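Local atomic coordinates of predicted transcriptional regulator (Oenococcus oeni, PDB entry 3BY6), a protein that probably binds DNA and regulates transcription as a GntR-family transcription factor. Residues L29-L35 and K71-G77. Numbering follows the deposited sequence.
Sequences LSANDQL and KGTFITG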
loop_
_atom_site.group_PDB
_atom_site.type_symbol
_atom_site.label_atom_id
_atom_site.label_comp_id
_atom_site.label_asym_id
_atom_site.label_seq_id
_atom_site.Cartn_x
_atom_site.Cartn_y
_atom_site.Cartn_z
ATOM N N LEU D 29 21.662 -7.359 -1.421
ATOM C CA LEU D 29 22.843 -6.671 -0.929
ATOM C C LEU D 29 23.125 -7.325 0.400
ATOM O O LEU D 29 22.200 -7.538 1.182
ATOM C CB LEU D 29 22.581 -5.177 -0.766
ATOM C CG LEU D 29 22.222 -4.448 -2.069
ATOM C CD1 LEU D 29 21.642 -3.056 -1.805
ATOM C CD2 LEU D 29 23.433 -4.365 -2.974
ATOM N N SER D 30 24.390 -7.695 0.623
ATOM C CA SER D 30 24.827 -8.406 1.834
ATOM C C SER D 30 25.572 -7.482 2.777
ATOM O O SER D 30 26.062 -6.429 2.381
ATOM C CB SER D 30 25.709 -9.624 1.472
ATOM O OG SER D 30 24.916 -10.668 0.904
ATOM N N ALA D 31 25.673 -7.915 4.033
ATOM C CA ALA D 31 26.425 -7.185 5.057
ATOM C C ALA D 31 27.764 -6.734 4.504
ATOM O O ALA D 31 28.482 -7.523 3.871
ATOM C CB ALA D 31 26.624 -8.058 6.334
ATOM N N ASN D 32 28.084 -5.462 4.740
ATOM C CA ASN D 32 29.378 -4.864 4.375
ATOM C C ASN D 32 29.650 -4.695 2.860
ATOM O O ASN D 32 30.713 -4.219 2.479
ATOM C CB ASN D 32 30.523 -5.607 5.076
ATOM C CG ASN D 32 30.228 -5.850 6.572
ATOM O OD1 ASN D 32 30.136 -7.013 7.025
ATOM N ND2 ASN D 32 30.028 -4.756 7.323
ATOM N N ASP D 33 28.686 -5.056 2.009
ATOM C CA ASP D 33 28.817 -4.874 0.572
ATOM C C ASP D 33 29.031 -3.395 0.319
ATOM O O ASP D 33 28.364 -2.549 0.912
ATOM C CB ASP D 33 27.548 -5.338 -0.173
ATOM C CG ASP D 33 27.523 -6.850 -0.446
ATOM O OD1 ASP D 33 28.550 -7.495 -0.242
ATOM O OD2 ASP D 33 26.476 -7.383 -0.905
ATOM N N GLN D 34 29.965 -3.083 -0.567
ATOM C CA GLN D 34 30.166 -1.717 -0.974
ATOM C C GLN D 34 29.032 -1.274 -1.911
ATOM O O GLN D 34 28.627 -1.995 -2.808
ATOM C CB GLN D 34 31.523 -1.511 -1.647
ATOM C CG GLN D 34 31.728 -0.032 -1.996
ATOM C CD GLN D 34 33.162 0.401 -2.110
ATOM O OE1 GLN D 34 34.079 -0.422 -2.241
ATOM N NE2 GLN D 34 33.373 1.713 -2.056
ATOM N N LEU D 35 28.543 -0.067 -1.676
ATOM C CA LEU D 35 27.470 0.513 -2.468
ATOM C C LEU D 35 28.147 1.394 -3.514
ATOM O O LEU D 35 29.211 1.973 -3.212
ATOM C CB LEU D 35 26.596 1.371 -1.557
ATOM C CG LEU D 35 25.081 1.235 -1.609
ATOM C CD1 LEU D 35 24.682 -0.233 -1.542
ATOM C CD2 LEU D 35 24.462 2.054 -0.484
ATOM N N LYS D 71 36.984 5.860 1.884
ATOM C CA LYS D 71 36.902 4.442 1.491
ATOM C C LYS D 71 35.626 4.123 0.681
ATOM O O LYS D 71 35.694 3.530 -0.405
ATOM C CB LYS D 71 36.968 3.557 2.742
ATOM C CG LYS D 71 37.394 2.106 2.470
ATOM C CD LYS D 71 38.053 1.470 3.708
ATOM C CE LYS D 71 39.560 1.808 3.760
ATOM N NZ LYS D 71 40.168 1.632 5.103
ATOM N N GLY D 72 34.466 4.518 1.192
ATOM C CA GLY D 72 33.227 4.265 0.484
ATOM C C GLY D 72 31.997 4.300 1.365
ATOM O O GLY D 72 32.046 4.777 2.490
ATOM N N THR D 73 30.887 3.838 0.788
ATOM C CA THR D 73 29.606 3.648 1.459
ATOM C C THR D 73 29.319 2.178 1.346
ATOM O O THR D 73 29.450 1.580 0.256
ATOM C CB THR D 73 28.457 4.396 0.748
ATOM O OG1 THR D 73 28.789 5.784 0.664
ATOM C CG2 THR D 73 27.118 4.220 1.481
ATOM N N PHE D 74 28.907 1.610 2.477
ATOM C CA PHE D 74 28.829 0.161 2.639
ATOM C C PHE D 74 27.537 -0.165 3.321
ATOM O O PHE D 74 27.090 0.579 4.163
ATOM C CB PHE D 74 29.991 -0.342 3.531
ATOM C CG PHE D 74 31.336 -0.202 2.909
ATOM C CD1 PHE D 74 31.863 -1.213 2.158
ATOM C CD2 PHE D 74 32.070 0.960 3.070
ATOM C CE1 PHE D 74 33.101 -1.085 1.585
ATOM C CE2 PHE D 74 33.304 1.094 2.485
ATOM C CZ PHE D 74 33.814 0.069 1.746
ATOM N N ILE D 75 26.944 -1.288 2.955
ATOM C CA ILE D 75 25.849 -1.868 3.734
ATOM C C ILE D 75 26.358 -2.128 5.164
ATOM O O ILE D 75 27.493 -2.546 5.343
ATOM C CB ILE D 75 25.331 -3.180 3.117
ATOM C CG1 ILE D 75 24.967 -2.981 1.624
ATOM C CG2 ILE D 75 24.137 -3.720 3.909
ATOM C CD1 ILE D 75 24.178 -1.662 1.307
ATOM N N THR D 76 25.515 -1.837 6.162
ATOM C CA THR D 76 25.783 -2.151 7.570
ATOM C C THR D 76 26.259 -3.616 7.761
ATOM O O THR D 76 25.963 -4.506 6.957
ATOM C CB THR D 76 24.498 -1.873 8.432
ATOM O OG1 THR D 76 24.814 -1.947 9.848
ATOM C CG2 THR D 76 23.377 -2.855 8.053
ATOM N N GLY D 77 27.019 -3.851 8.815
ATOM C CA GLY D 77 27.254 -5.196 9.327
ATOM C C GLY D 77 26.053 -5.740 10.067
ATOM O O GLY D 77 25.930 -6.948 10.244
HETATM O O HOH W 1 30.328 -1.812 6.830
#
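With CG of Gln-34 anti to its own backbone N (chi1 -177°) and the chain extended beyond, the side chain crosses the Phe-74 ring obliquely, CB and CG near CE1 and the amide near CE1 and CZ. Gln-34 CB packs 3.6 Å from Phe-74 CE1, the amide and ring planes 29° apart, and NE2 reaches on to a weak hydrogen bond with Lys-71 O. At the ring edge, near its plane, Asn-32 O approaches Phe-74 CD1 to 3.2 Å. Replacing Phe-74 by an alanine removes the ring carbons that Gln-34 CB and its amide lie against, and would probably leave that side chain freer to turn. Beside this pair, backbone hydrogen bonds run from Ile-75 N to Asp-33 O (2.8 Å) and from Leu-35 N to Thr-73 O (2.7 Å). Ile-75 turns to the buried side: CB sits 3.4 Å from Ser-30 O, CG1 packs on Leu-29 and Asp-33 CB, and CD1 meets the Leu-35 methyls; Val-24 of helix 12-25 also touches Ile-75. A type II turn, closed by Asp-33 N to Ser-30 O and braced by Ser-30 N on Asp-33 OD2 (2.6 Å), presents Asn-32 N to Thr-76 O (3.2 Å) and, weakly, to Ile-75 O; a water bridges Asn-32 ND2 to that second carbonyl. Short strand 34-35 pairs antiparallel with 72-75, adding a third strand to the 65-68/72-75 hairpin, the wing of a GntR-type winged helix-turn-helix domain.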